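Local coordinates for protein D-alanine--D-alanine ligase (Acinetobacter baumannii ACICU, PDB 5D8D) that probably joins two D-alanines into D-alanyl-D-alanine at the expense of ATP, a step of peptidoglycan synthesis for the bacterial cell wall, at residues A[182-187]-A[194-199]; A[252-257]-A[264-269]. One frame throughout, in Å; residues are numbered along the deposited sequence.

In the fold
Two hairpins, one after the other along the chain, build a four-stranded antiparallel sheet of the ATP-grasp domain. Contact 1 comes first: after strand 181-189 the chain turns back into strand 192-198, and 182-187 pairs with 194-199 at one border of the sheet. Helix 229-245 follows, and the chain then returns for contact 2, where 252-257 pairs with 264-269 at the other border. The contacts neither nest nor cross; each is closed before the next begins. What unites them is the middle of the sheet, where strands 181-189 and 252-259 run antiparallel as neighbours. There Thr185 of contact 1 meets Arg253 and Asp255 of contact 2, tying the first hairpin to the predicted magnesium site.

Contact 1 (A[182-187]-A[194-199])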
# COMPACT_ATOMS: atom_id res chain seq x y z
N ARG A 182 -28.81 3.95 5.68
CA ARG A 182 -28.68 2.52 5.90
C ARG A 182 -27.35 2.04 5.31
O ARG A 182 -26.91 2.56 4.28
CB ARG A 182 -29.85 1.84 5.21
CG ARG A 182 -31.21 2.29 5.73
CD ARG A 182 -32.33 1.54 5.05
NE ARG A 182 -32.37 1.76 3.61
CZ ARG A 182 -33.14 1.05 2.77
NH1 ARG A 182 -33.94 0.09 3.21
NH2 ARG A 182 -33.14 1.32 1.46
N GLU A 183 -26.73 1.07 5.96
CA GLU A 183 -25.42 0.56 5.59
C GLU A 183 -25.55 -0.80 4.95
O GLU A 183 -26.30 -1.63 5.43
CB GLU A 183 -24.53 0.47 6.81
CG GLU A 183 -23.06 0.36 6.45
CD GLU A 183 -22.16 0.28 7.66
OE1 GLU A 183 -22.58 0.82 8.72
OE2 GLU A 183 -21.04 -0.30 7.53
N PHE A 184 -24.81 -1.00 3.86
CA PHE A 184 -24.83 -2.23 3.08
C PHE A 184 -23.44 -2.82 2.90
O PHE A 184 -22.47 -2.08 2.97
CB PHE A 184 -25.43 -1.95 1.71
CG PHE A 184 -26.80 -1.39 1.79
CD1 PHE A 184 -26.99 -0.02 1.97
CD2 PHE A 184 -27.91 -2.22 1.75
CE1 PHE A 184 -28.26 0.52 2.05
CE2 PHE A 184 -29.19 -1.69 1.84
CZ PHE A 184 -29.37 -0.32 1.99
N THR A 185 -23.33 -4.15 2.72
CA THR A 185 -22.08 -4.77 2.31
C THR A 185 -22.28 -5.47 0.99
O THR A 185 -23.30 -6.09 0.74
CB THR A 185 -21.43 -5.66 3.38
OG1 THR A 185 -20.03 -5.81 3.12
CG2 THR A 185 -22.00 -6.99 3.43
N ILE A 186 -21.31 -5.32 0.12
CA ILE A 186 -21.35 -5.93 -1.20
C ILE A 186 -20.15 -6.84 -1.27
O ILE A 186 -19.05 -6.36 -1.24
CB ILE A 186 -21.33 -4.85 -2.27
CG1 ILE A 186 -22.59 -4.01 -2.11
CG2 ILE A 186 -21.25 -5.47 -3.66
CD1 ILE A 186 -22.48 -2.87 -1.12
N SER A 187 -20.39 -8.13 -1.33
CA SER A 187 -19.33 -9.12 -1.31
C SER A 187 -18.85 -9.38 -2.72
O SER A 187 -19.55 -9.12 -3.67
CB SER A 187 -19.84 -10.43 -0.70
OG SER A 187 -20.26 -10.24 0.64
N LEU A 194 -21.63 -9.85 -5.57
CA LEU A 194 -22.62 -10.81 -5.17
C LEU A 194 -23.80 -9.97 -4.61
O LEU A 194 -23.64 -8.78 -4.36
CB LEU A 194 -22.03 -11.77 -4.11
CG LEU A 194 -20.99 -12.78 -4.61
CD1 LEU A 194 -20.28 -13.49 -3.45
CD2 LEU A 194 -21.65 -13.79 -5.54
N PRO A 195 -24.98 -10.60 -4.40
CA PRO A 195 -26.16 -9.91 -3.85
C PRO A 195 -25.85 -9.10 -2.63
O PRO A 195 -25.06 -9.55 -1.79
CB PRO A 195 -27.08 -11.07 -3.47
CG PRO A 195 -26.74 -12.14 -4.42
CD PRO A 195 -25.25 -12.03 -4.62
N VAL A 196 -26.45 -7.93 -2.52
CA VAL A 196 -26.08 -7.00 -1.44
C VAL A 196 -26.73 -7.41 -0.13
O VAL A 196 -27.71 -8.13 -0.13
CB VAL A 196 -26.18 -5.47 -1.80
CG1 VAL A 196 -26.52 -5.19 -3.25
CG2 VAL A 196 -27.04 -4.68 -0.86
N ILE A 197 -26.15 -6.99 0.99
CA ILE A 197 -26.66 -7.32 2.29
C ILE A 197 -26.75 -6.06 3.12
O ILE A 197 -25.73 -5.41 3.29
CB ILE A 197 -25.75 -8.31 3.00
CG1 ILE A 197 -25.77 -9.64 2.25
CG2 ILE A 197 -26.20 -8.50 4.46
CD1 ILE A 197 -24.87 -10.70 2.86
N ARG A 198 -27.92 -5.73 3.67
CA ARG A 198 -28.04 -4.65 4.66
C ARG A 198 -27.44 -5.07 6.01
O ARG A 198 -27.60 -6.20 6.44
CB ARG A 198 -29.52 -4.27 4.91
CG ARG A 198 -29.73 -2.91 5.60
CD ARG A 198 -31.08 -2.76 6.30
NE ARG A 198 -32.07 -3.50 5.54
CZ ARG A 198 -32.92 -4.40 6.00
NH1 ARG A 198 -33.03 -4.66 7.29
NH2 ARG A 198 -33.72 -5.03 5.12
N LEU A 199 -26.78 -4.14 6.69
CA LEU A 199 -26.12 -4.40 7.97
C LEU A 199 -26.87 -3.87 9.18
O LEU A 199 -27.82 -3.12 9.05
CB LEU A 199 -24.75 -3.75 7.95
CG LEU A 199 -23.76 -4.26 6.91
CD1 LEU A 199 -22.51 -3.41 6.98
CD2 LEU A 199 -23.39 -5.70 7.19
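Thr185 and Ile197 form a hydrogen-bonded antiparallel pair with both bonds made: Thr185 N reaches Ile197 O at 2.8 Å, and Ile197 N returns to Thr185 O at 3.0 Å. Leu199 N also donates to Glu183 O, at 2.8 Å, and Leu194 N to Ser187 O.

Apolar contacts fall on two faces. On that of Phe184 and Arg198, Phe184 CD2 lies 3.7 Å from Val196 CG2, while the aliphatic CB and CG of Arg198 pass near CE2 of the ring. Ile186 CG1 packs alongside Val196 CB, and Leu235 of helix 229-245 touches both Phe184 and Ile186. On the face of Thr185 and Ile197, Thr185 CG2 sits beside Ile197 CB at 4.0 Å.

A mixed contact stands apart from these: Leu199 CD1 packs against the end of Glu183, 3.5 Å from OE2.

The polar ends find partners beyond the two segments. With chi1 at -158°, the Thr185 hydroxyl is anti to its own N, leaving CG2 for Ile197 while OG1 bonds to Asp255 OD1 and Arg253 NE. The Arg198 guanidinium, turned 90° to the Phe184 ring, gives NE to Cys225 O. Together these contacts make a β-hairpin of the ATP-grasp fold, whose strand 181-189 carries Arg182 to Thr185, in the region predicted to bind ATP.

Contact 2 (A[252-257]-A[264-269]); sequences GRIDAM and FWLLEV
Two consecutive residues, Leu267 and Glu268, face the single residue Asp255 across this hairpin: a classic β-bulge in the antiparallel sheet of the ATP-grasp fold. Asp255 O takes both their amides, Leu267 N at 2.8 Å and Glu268 N in a weak bond at 3.5 Å. Beyond this one-residue shift, regular pairing resumes, and Met257 and Trp265 exchange two backbone bonds.

The bulge lies exactly where the predicted magnesium ligands stand. Asp255 and Glu268 project side by side from the same face, their carboxylate planes only 13° apart, and such a paired-acid surface is consistent with cation binding by both. In this metal-free model Asp255 OD1 is engaged by Arg253 NH2 in a salt bridge and by Thr185 OG1.

Hydrophobic side chains line the reverse face. Ile254 divides its branches: CG2, anti to the backbone N, meets Leu266 CD2 at 3.8 Å, whereas CD1 bends to Val269 CG2 at 3.7 Å. Helices 100-108 and 229-245 border this side through Trp107 and Ala242, both against Leu266. Leu267, displaced by the bulge, points its side chain toward strand 252-257: its CB lies 3.3 Å from Asp255 O, and its CD2 lies 3.7 Å from Met257 SD.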
# COMPACT_ATOMS: atom_id res chain seq x y z
N GLY A 252 -13.74 -10.43 -1.44
CA GLY A 252 -13.72 -9.31 -0.51
C GLY A 252 -15.10 -8.64 -0.40
O GLY A 252 -16.08 -9.06 -1.03
N ARG A 253 -15.15 -7.60 0.41
CA ARG A 253 -16.38 -6.86 0.65
C ARG A 253 -16.09 -5.37 0.51
O ARG A 253 -15.00 -4.92 0.92
CB ARG A 253 -16.86 -7.09 2.06
CG ARG A 253 -17.41 -8.48 2.35
CD ARG A 253 -17.69 -8.67 3.86
NE ARG A 253 -18.33 -7.48 4.40
CZ ARG A 253 -18.21 -7.02 5.64
NH1 ARG A 253 -17.50 -7.66 6.56
NH2 ARG A 253 -18.86 -5.88 5.96
N ILE A 254 -17.05 -4.64 -0.06
CA ILE A 254 -17.08 -3.20 0.04
C ILE A 254 -18.26 -2.84 0.90
O ILE A 254 -19.37 -3.34 0.68
CB ILE A 254 -17.33 -2.57 -1.32
CG1 ILE A 254 -16.22 -2.98 -2.31
CG2 ILE A 254 -17.47 -1.05 -1.20
CD1 ILE A 254 -14.96 -2.16 -2.25
N ASP A 255 -18.06 -1.95 1.87
CA ASP A 255 -19.19 -1.40 2.63
C ASP A 255 -19.60 -0.04 2.09
O ASP A 255 -18.76 0.78 1.68
CB ASP A 255 -18.84 -1.26 4.08
CG ASP A 255 -18.66 -2.61 4.77
OD1 ASP A 255 -19.00 -3.70 4.21
OD2 ASP A 255 -18.16 -2.56 5.92
N ALA A 256 -20.90 0.22 2.12
CA ALA A 256 -21.43 1.47 1.59
C ALA A 256 -22.66 1.92 2.37
O ALA A 256 -23.27 1.14 3.10
CB ALA A 256 -21.74 1.32 0.11
N MET A 257 -22.98 3.20 2.22
CA MET A 257 -24.15 3.85 2.80
C MET A 257 -25.13 4.25 1.67
O MET A 257 -24.69 4.66 0.60
CB MET A 257 -23.69 5.12 3.51
CG MET A 257 -24.37 5.40 4.82
SD MET A 257 -23.86 4.25 6.11
CE MET A 257 -23.94 5.29 7.58
N PHE A 264 -25.51 6.94 -2.93
CA PHE A 264 -24.62 6.00 -2.32
C PHE A 264 -23.33 6.70 -1.90
O PHE A 264 -22.86 7.60 -2.56
CB PHE A 264 -24.38 4.86 -3.27
CG PHE A 264 -25.65 4.17 -3.69
CD1 PHE A 264 -26.54 3.67 -2.73
CD2 PHE A 264 -25.94 3.98 -5.03
CE1 PHE A 264 -27.71 3.04 -3.11
CE2 PHE A 264 -27.11 3.35 -5.41
CZ PHE A 264 -28.00 2.88 -4.45
N TRP A 265 -22.79 6.26 -0.77
CA TRP A 265 -21.52 6.73 -0.28
C TRP A 265 -20.64 5.54 0.14
O TRP A 265 -21.02 4.78 1.03
CB TRP A 265 -21.78 7.63 0.90
CG TRP A 265 -22.53 8.87 0.53
CD1 TRP A 265 -23.85 9.08 0.70
CD2 TRP A 265 -22.01 10.07 -0.07
NE1 TRP A 265 -24.19 10.33 0.27
CE2 TRP A 265 -23.09 10.96 -0.22
CE3 TRP A 265 -20.73 10.49 -0.48
CZ2 TRP A 265 -22.94 12.24 -0.78
CZ3 TRP A 265 -20.58 11.77 -1.03
CH2 TRP A 265 -21.68 12.62 -1.18
N LEU A 266 -19.47 5.39 -0.49
CA LEU A 266 -18.53 4.32 -0.18
C LEU A 266 -17.83 4.50 1.16
O LEU A 266 -17.33 5.58 1.46
CB LEU A 266 -17.49 4.22 -1.26
CG LEU A 266 -17.98 3.85 -2.64
CD1 LEU A 266 -16.90 4.25 -3.63
CD2 LEU A 266 -18.25 2.37 -2.78
N LEU A 267 -17.78 3.42 1.95
CA LEU A 267 -17.28 3.46 3.32
C LEU A 267 -15.87 2.86 3.46
O LEU A 267 -14.96 3.52 3.97
CB LEU A 267 -18.26 2.79 4.27
CG LEU A 267 -19.19 3.64 5.15
CD1 LEU A 267 -19.53 5.01 4.60
CD2 LEU A 267 -20.46 2.87 5.48
N GLU A 268 -15.69 1.62 3.04
CA GLU A 268 -14.42 0.95 3.20
C GLU A 268 -14.39 -0.34 2.45
O GLU A 268 -15.42 -0.78 1.93
CB GLU A 268 -14.07 0.71 4.68
CG GLU A 268 -14.88 -0.35 5.37
CD GLU A 268 -14.30 -0.74 6.73
OE1 GLU A 268 -14.13 0.17 7.58
OE2 GLU A 268 -14.04 -1.96 6.92
N VAL A 269 -13.22 -0.95 2.40
CA VAL A 269 -12.98 -2.20 1.68
C VAL A 269 -12.42 -3.19 2.68
O VAL A 269 -11.72 -2.77 3.65
CB VAL A 269 -12.02 -2.04 0.47
CG1 VAL A 269 -10.60 -1.67 0.90
CG2 VAL A 269 -11.97 -3.32 -0.33